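PDB 3CSW: probable branched-chain-amino-acid aminotransferase from Thermotoga maritima MSB8, which probably catalyses pyridoxal-phosphate-dependent transfer of the amino group between leucine, isoleucine or valine and 2-oxoglutarate. Local coordinates for residues 182-187 with 230-235; 123-128 with 243-248. All coordinates share one frame; numbering follows the deposited sequence.

Interaction 1: 182-187 with 230-235; sequences VFLVKE and FEADEM
Val185 faces both Asp233 and Glu234 across an antiparallel strand pair, a classic beta bulge at the point where strand 234-239 begins. Its carbonyl O takes the amide N of Glu234 at 3.2 Å and, through a weak bent bond, that of Asp233, while Val185 N donates to Glu234 O at 2.8 Å. Packing is close on both faces of the pair. On one, the Val185 and Glu234 side chains run side by side, CB to CB 3.7 Å, and the Glu234 carboxylate is hydrogen-bonded to the Thr264 hydroxyl and to Val263 N. On the other, Leu184 CD1 lies 3.9 Å from Ala232 CB, and the extended selenomethionine Met235 brings CE against Val182 CG1. Toward solvent, polar groups take over. With CG anti to the backbone N (chi1 -174°) and a bend at chi2, Lys186 reaches across to the loop ahead of the bulge, its NZ 2.8 Å from Glu231 O. A long salt bridge, NZ to Asp233 OD1 3.9 Å, is supplemented by a water between them. A methionine in its place would probably leave the Glu231 carbonyl without its ammonium donor and the Asp233 carboxylate without this cation. Asp233 OD2 accepts Glu187 N at 3.0 Å from its anti side.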
loop_
_atom_site.group_PDB
_atom_site.type_symbol
_atom_site.label_atom_id
_atom_site.label_comp_id
_atom_site.label_asym_id
_atom_site.label_seq_id
_atom_site.Cartn_x
_atom_site.Cartn_y
_atom_site.Cartn_z
ATOM N N VAL A 182 -13.101 16.876 8.261
ATOM C CA VAL A 182 -12.021 17.770 8.713
ATOM C C VAL A 182 -11.737 18.891 7.715
ATOM O O VAL A 182 -11.636 18.673 6.514
ATOM C CB VAL A 182 -10.713 16.946 8.938
ATOM C CG1 VAL A 182 -9.458 17.856 9.269
ATOM C CG2 VAL A 182 -10.966 15.898 10.032
ATOM N N PHE A 183 -11.607 20.095 8.255
ATOM C CA PHE A 183 -11.175 21.247 7.518
ATOM C C PHE A 183 -9.995 21.894 8.252
ATOM O O PHE A 183 -9.892 21.815 9.487
ATOM C CB PHE A 183 -12.310 22.287 7.433
ATOM C CG PHE A 183 -13.446 21.909 6.522
ATOM C CD1 PHE A 183 -14.399 20.987 6.921
ATOM C CD2 PHE A 183 -13.589 22.516 5.276
ATOM C CE1 PHE A 183 -15.468 20.660 6.099
ATOM C CE2 PHE A 183 -14.642 22.191 4.447
ATOM C CZ PHE A 183 -15.595 21.263 4.865
ATOM N N LEU A 184 -9.103 22.517 7.481
ATOM C CA LEU A 184 -8.029 23.327 8.045
ATOM C C LEU A 184 -7.978 24.669 7.330
ATOM O O LEU A 184 -8.497 24.832 6.221
ATOM C CB LEU A 184 -6.664 22.615 8.019
ATOM C CG LEU A 184 -5.999 22.270 6.690
ATOM C CD1 LEU A 184 -4.523 22.144 6.892
ATOM C CD2 LEU A 184 -6.571 20.982 6.093
ATOM N N VAL A 185 -7.402 25.654 7.996
ATOM C CA VAL A 185 -7.254 26.985 7.393
ATOM C C VAL A 185 -5.781 27.305 7.431
ATOM O O VAL A 185 -5.144 27.117 8.465
ATOM C CB VAL A 185 -8.037 28.098 8.129
ATOM C CG1 VAL A 185 -7.740 29.465 7.497
ATOM C CG2 VAL A 185 -9.558 27.816 8.135
ATOM N N LYS A 186 -5.248 27.767 6.303
ATOM C CA LYS A 186 -3.838 28.138 6.184
ATOM C C LYS A 186 -3.705 29.323 5.254
ATOM O O LYS A 186 -4.104 29.235 4.095
ATOM C CB LYS A 186 -3.030 26.950 5.653
ATOM C CG LYS A 186 -1.519 27.145 5.605
ATOM C CD LYS A 186 -0.943 27.512 6.950
ATOM C CE LYS A 186 0.556 27.398 6.929
ATOM N NZ LYS A 186 1.126 27.790 8.228
ATOM N N GLU A 187 -3.154 30.423 5.789
ATOM C CA GLU A 187 -2.938 31.665 5.045
ATOM C C GLU A 187 -4.238 32.136 4.392
ATOM O O GLU A 187 -4.260 32.543 3.224
ATOM C CB GLU A 187 -1.809 31.501 4.006
ATOM C CG GLU A 187 -0.438 31.151 4.610
ATOM C CD GLU A 187 0.630 30.851 3.557
ATOM O OE1 GLU A 187 0.702 31.593 2.547
ATOM O OE2 GLU A 187 1.402 29.880 3.751
ATOM N N PHE A 230 -0.649 20.031 11.611
ATOM C CA PHE A 230 0.241 20.529 12.665
ATOM C C PHE A 230 0.863 21.876 12.313
ATOM O O PHE A 230 1.443 22.529 13.173
ATOM C CB PHE A 230 1.294 19.485 13.035
ATOM C CG PHE A 230 0.717 18.278 13.737
ATOM C CD1 PHE A 230 0.166 17.230 13.015
ATOM C CD2 PHE A 230 0.730 18.184 15.125
ATOM C CE1 PHE A 230 -0.393 16.107 13.660
ATOM C CE2 PHE A 230 0.181 17.054 15.777
ATOM C CZ PHE A 230 -0.375 16.022 15.043
ATOM N N GLU A 231 0.703 22.315 11.067
ATOM C CA GLU A 231 1.175 23.628 10.658
ATOM C C GLU A 231 0.057 24.580 10.308
ATOM O O GLU A 231 0.322 25.695 9.865
ATOM C CB GLU A 231 2.122 23.495 9.485
ATOM C CG GLU A 231 3.314 22.612 9.824
ATOM C CD GLU A 231 4.501 22.875 8.934
ATOM O OE1 GLU A 231 4.468 22.459 7.751
ATOM O OE2 GLU A 231 5.470 23.488 9.430
ATOM N N ALA A 232 -1.189 24.153 10.520
ATOM C CA ALA A 232 -2.357 24.935 10.151
ATOM C C ALA A 232 -2.549 26.119 11.090
ATOM O O ALA A 232 -2.191 26.043 12.271
ATOM C CB ALA A 232 -3.609 24.026 10.180
ATOM N N ASP A 233 -3.130 27.204 10.575
ATOM C CA ASP A 233 -3.568 28.328 11.414
ATOM C C ASP A 233 -4.853 28.003 12.199
ATOM O O ASP A 233 -5.009 28.450 13.340
ATOM C CB ASP A 233 -3.801 29.599 10.575
ATOM C CG ASP A 233 -2.568 30.035 9.823
ATOM O OD1 ASP A 233 -1.469 29.776 10.317
ATOM O OD2 ASP A 233 -2.695 30.621 8.725
ATOM N N GLU A 234 -5.769 27.257 11.575
ATOM C CA GLU A 234 -7.022 26.860 12.194
ATOM C C GLU A 234 -7.369 25.449 11.766
ATOM O O GLU A 234 -6.945 25.002 10.725
ATOM C CB GLU A 234 -8.206 27.779 11.778
ATOM C CG GLU A 234 -7.911 29.264 11.733
ATOM C CD GLU A 234 -9.110 30.130 11.346
ATOM O OE1 GLU A 234 -10.245 29.791 11.717
ATOM O OE2 GLU A 234 -8.900 31.184 10.706
HETATM N N MSE A 235 -8.185 24.781 12.577
HETATM C CA MSE A 235 -8.757 23.486 12.250
HETATM C C MSE A 235 -10.171 23.387 12.834
HETATM O O MSE A 235 -10.461 23.973 13.877
HETATM C CB MSE A 235 -7.846 22.382 12.789
HETATM C CG MSE A 235 -8.343 20.947 12.597
HETATM SE SE MSE A 235 -7.095 19.638 13.293
HETATM C CE MSE A 235 -8.035 18.120 12.839
HETATM O O HOH W 1 0.989 30.461 8.719
#

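Interaction 2: 123-128 with 243-248; sequences TGVEVK and GVVPVR
Val125 and Val247 form a single parallel bridge, although strands 125-128 and 243-247 run at 76° to each other, so that the strands meet only briefly. Two backbone bonds of 2.9 Å flank Val247: Val125 N donates to Pro246 O, and Arg248 N returns to Val125 O. Just before the bridge, Gly124 CA comes within 3.2 Å of Pro246 O, a CA-H...O contact; a CB there would collide with Arg248 CB, and the backbone angles would also press it onto the preceding carbonyl O. Beside the bridge, valine methyls pack together. Val125 sets CG1 3.7 Å from Val245 CG1; with CG1 anti to the carbonyl carbon (chi1 -58°), CG2 is left between backbone N and carbonyl carbon and rests 3.5 Å from Pro246 O. Farther along, Val127 CG2 meets Val247 CG1 at 3.7 Å, the two side chains crossing at about a right angle. Arg248, extended from CG to NE, runs along the 123-125 backbone: CD approaches Thr123 O to 3.5 Å, and this oxygen sits at the guanidinium edge without a hydrogen bond. The chain turns a corner at Arg248, passing from the sheet containing 234-239 to the one containing 125-129, a short parallel junction between two mixed sheets in this class-IV aminotransferase.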
loop_
_atom_site.group_PDB
_atom_site.type_symbol
_atom_site.label_atom_id
_atom_site.label_comp_id
_atom_site.label_asym_id
_atom_site.label_seq_id
_atom_site.Cartn_x
_atom_site.Cartn_y
_atom_site.Cartn_z
ATOM N N THR A 123 -15.766 27.323 22.791
ATOM C CA THR A 123 -14.411 27.174 23.341
ATOM C C THR A 123 -13.468 26.155 22.603
ATOM O O THR A 123 -12.281 26.046 22.917
ATOM C CB THR A 123 -14.514 26.761 24.824
ATOM O OG1 THR A 123 -13.206 26.486 25.344
ATOM C CG2 THR A 123 -15.397 25.509 24.985
ATOM N N GLY A 124 -13.988 25.409 21.642
ATOM C CA GLY A 124 -13.170 24.456 20.881
ATOM C C GLY A 124 -13.087 23.071 21.512
ATOM O O GLY A 124 -13.349 22.897 22.707
ATOM N N VAL A 125 -12.743 22.069 20.707
ATOM C CA VAL A 125 -12.629 20.705 21.219
ATOM C C VAL A 125 -11.201 20.186 21.012
ATOM O O VAL A 125 -10.397 20.809 20.285
ATOM C CB VAL A 125 -13.660 19.749 20.533
ATOM C CG1 VAL A 125 -15.101 20.251 20.736
ATOM C CG2 VAL A 125 -13.342 19.546 19.023
ATOM N N GLU A 126 -10.901 19.091 21.712
ATOM C CA GLU A 126 -9.660 18.305 21.543
ATOM C C GLU A 126 -9.927 17.135 20.604
ATOM O O GLU A 126 -10.950 16.470 20.719
ATOM C CB GLU A 126 -9.194 17.728 22.892
ATOM C CG GLU A 126 -8.100 16.614 22.828
ATOM C CD GLU A 126 -6.682 17.139 22.603
ATOM O OE1 GLU A 126 -6.395 18.259 23.042
ATOM O OE2 GLU A 126 -5.848 16.423 22.033
ATOM N N VAL A 127 -9.011 16.887 19.668
ATOM C CA VAL A 127 -9.063 15.715 18.794
ATOM C C VAL A 127 -7.672 15.066 18.818
ATOM O O VAL A 127 -6.659 15.714 19.154
ATOM C CB VAL A 127 -9.487 16.038 17.322
ATOM C CG1 VAL A 127 -10.827 16.703 17.289
ATOM C CG2 VAL A 127 -8.471 16.929 16.628
ATOM N N LYS A 128 -7.615 13.788 18.475
ATOM C CA LYS A 128 -6.346 13.079 18.402
ATOM C C LYS A 128 -6.273 12.247 17.140
ATOM O O LYS A 128 -7.304 11.795 16.638
ATOM C CB LYS A 128 -6.173 12.179 19.633
ATOM C CG LYS A 128 -6.006 12.947 20.886
ATOM C CD LYS A 128 -5.933 12.071 22.101
ATOM C CE LYS A 128 -5.899 12.927 23.348
ATOM N NZ LYS A 128 -5.496 12.108 24.511
ATOM N N GLY A 243 -22.911 20.899 13.427
ATOM C CA GLY A 243 -22.524 21.884 12.409
ATOM C C GLY A 243 -21.008 22.072 12.368
ATOM O O GLY A 243 -20.286 21.099 12.186
ATOM N N VAL A 244 -20.530 23.304 12.555
ATOM C CA VAL A 244 -19.078 23.586 12.587
ATOM C C VAL A 244 -18.555 23.490 14.019
ATOM O O VAL A 244 -19.091 24.126 14.908
ATOM C CB VAL A 244 -18.739 24.972 11.993
ATOM C CG1 VAL A 244 -17.253 25.332 12.223
ATOM C CG2 VAL A 244 -19.098 25.026 10.523
ATOM N N VAL A 245 -17.519 22.676 14.229
ATOM C CA VAL A 245 -16.949 22.435 15.539
ATOM C C VAL A 245 -15.472 22.841 15.519
ATOM O O VAL A 245 -14.644 22.169 14.899
ATOM C CB VAL A 245 -17.139 20.948 15.980
ATOM C CG1 VAL A 245 -16.571 20.701 17.379
ATOM C CG2 VAL A 245 -18.643 20.563 15.950
ATOM N N PRO A 246 -15.126 23.947 16.199
ATOM C CA PRO A 246 -13.739 24.396 16.202
ATOM C C PRO A 246 -12.843 23.459 16.987
ATOM O O PRO A 246 -13.273 22.930 18.016
ATOM C CB PRO A 246 -13.797 25.765 16.912
ATOM C CG PRO A 246 -15.182 26.063 17.125
ATOM C CD PRO A 246 -15.979 24.822 17.012
ATOM N N VAL A 247 -11.620 23.256 16.496
ATOM C CA VAL A 247 -10.649 22.403 17.175
ATOM C C VAL A 247 -9.602 23.294 17.811
ATOM O O VAL A 247 -8.869 24.010 17.113
ATOM C CB VAL A 247 -9.962 21.372 16.225
ATOM C CG1 VAL A 247 -8.818 20.631 16.956
ATOM C CG2 VAL A 247 -11.004 20.359 15.622
ATOM N N ARG A 248 -9.528 23.277 19.139
ATOM C CA ARG A 248 -8.490 24.066 19.817
ATOM C C ARG A 248 -7.140 23.347 20.000
ATOM O O ARG A 248 -6.103 24.006 20.153
ATOM C CB ARG A 248 -8.995 24.609 21.143
ATOM C CG ARG A 248 -9.067 23.662 22.239
ATOM C CD ARG A 248 -9.309 24.404 23.588
ATOM N NE ARG A 248 -9.931 23.428 24.467
ATOM C CZ ARG A 248 -9.288 22.408 25.043
ATOM N NH1 ARG A 248 -7.968 22.253 24.899
ATOM N NH2 ARG A 248 -9.972 21.533 25.783
#

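Strand 234-239 connects the two contacts, pairing with 181-186 on one side and with 243-247, which follows it in the chain, on the other. Interaction 1 thus fixes an inner pair of this mixed sheet, and interaction 2 joins one of its two outermost strands within the chain to a second sheet. Their centres are 12 Å apart, yet they touch directly: Met235 O lies 3.0 Å from Val247 N, a probable hydrogen bond, and Met235 CE packs 4.0 Å from Val127 CG2. Neither forms the cofactor site, but both approach it, with the side chains of Phe183 and Val245 about 8 and 10 Å from the bound pyridoxal-5'-phosphate.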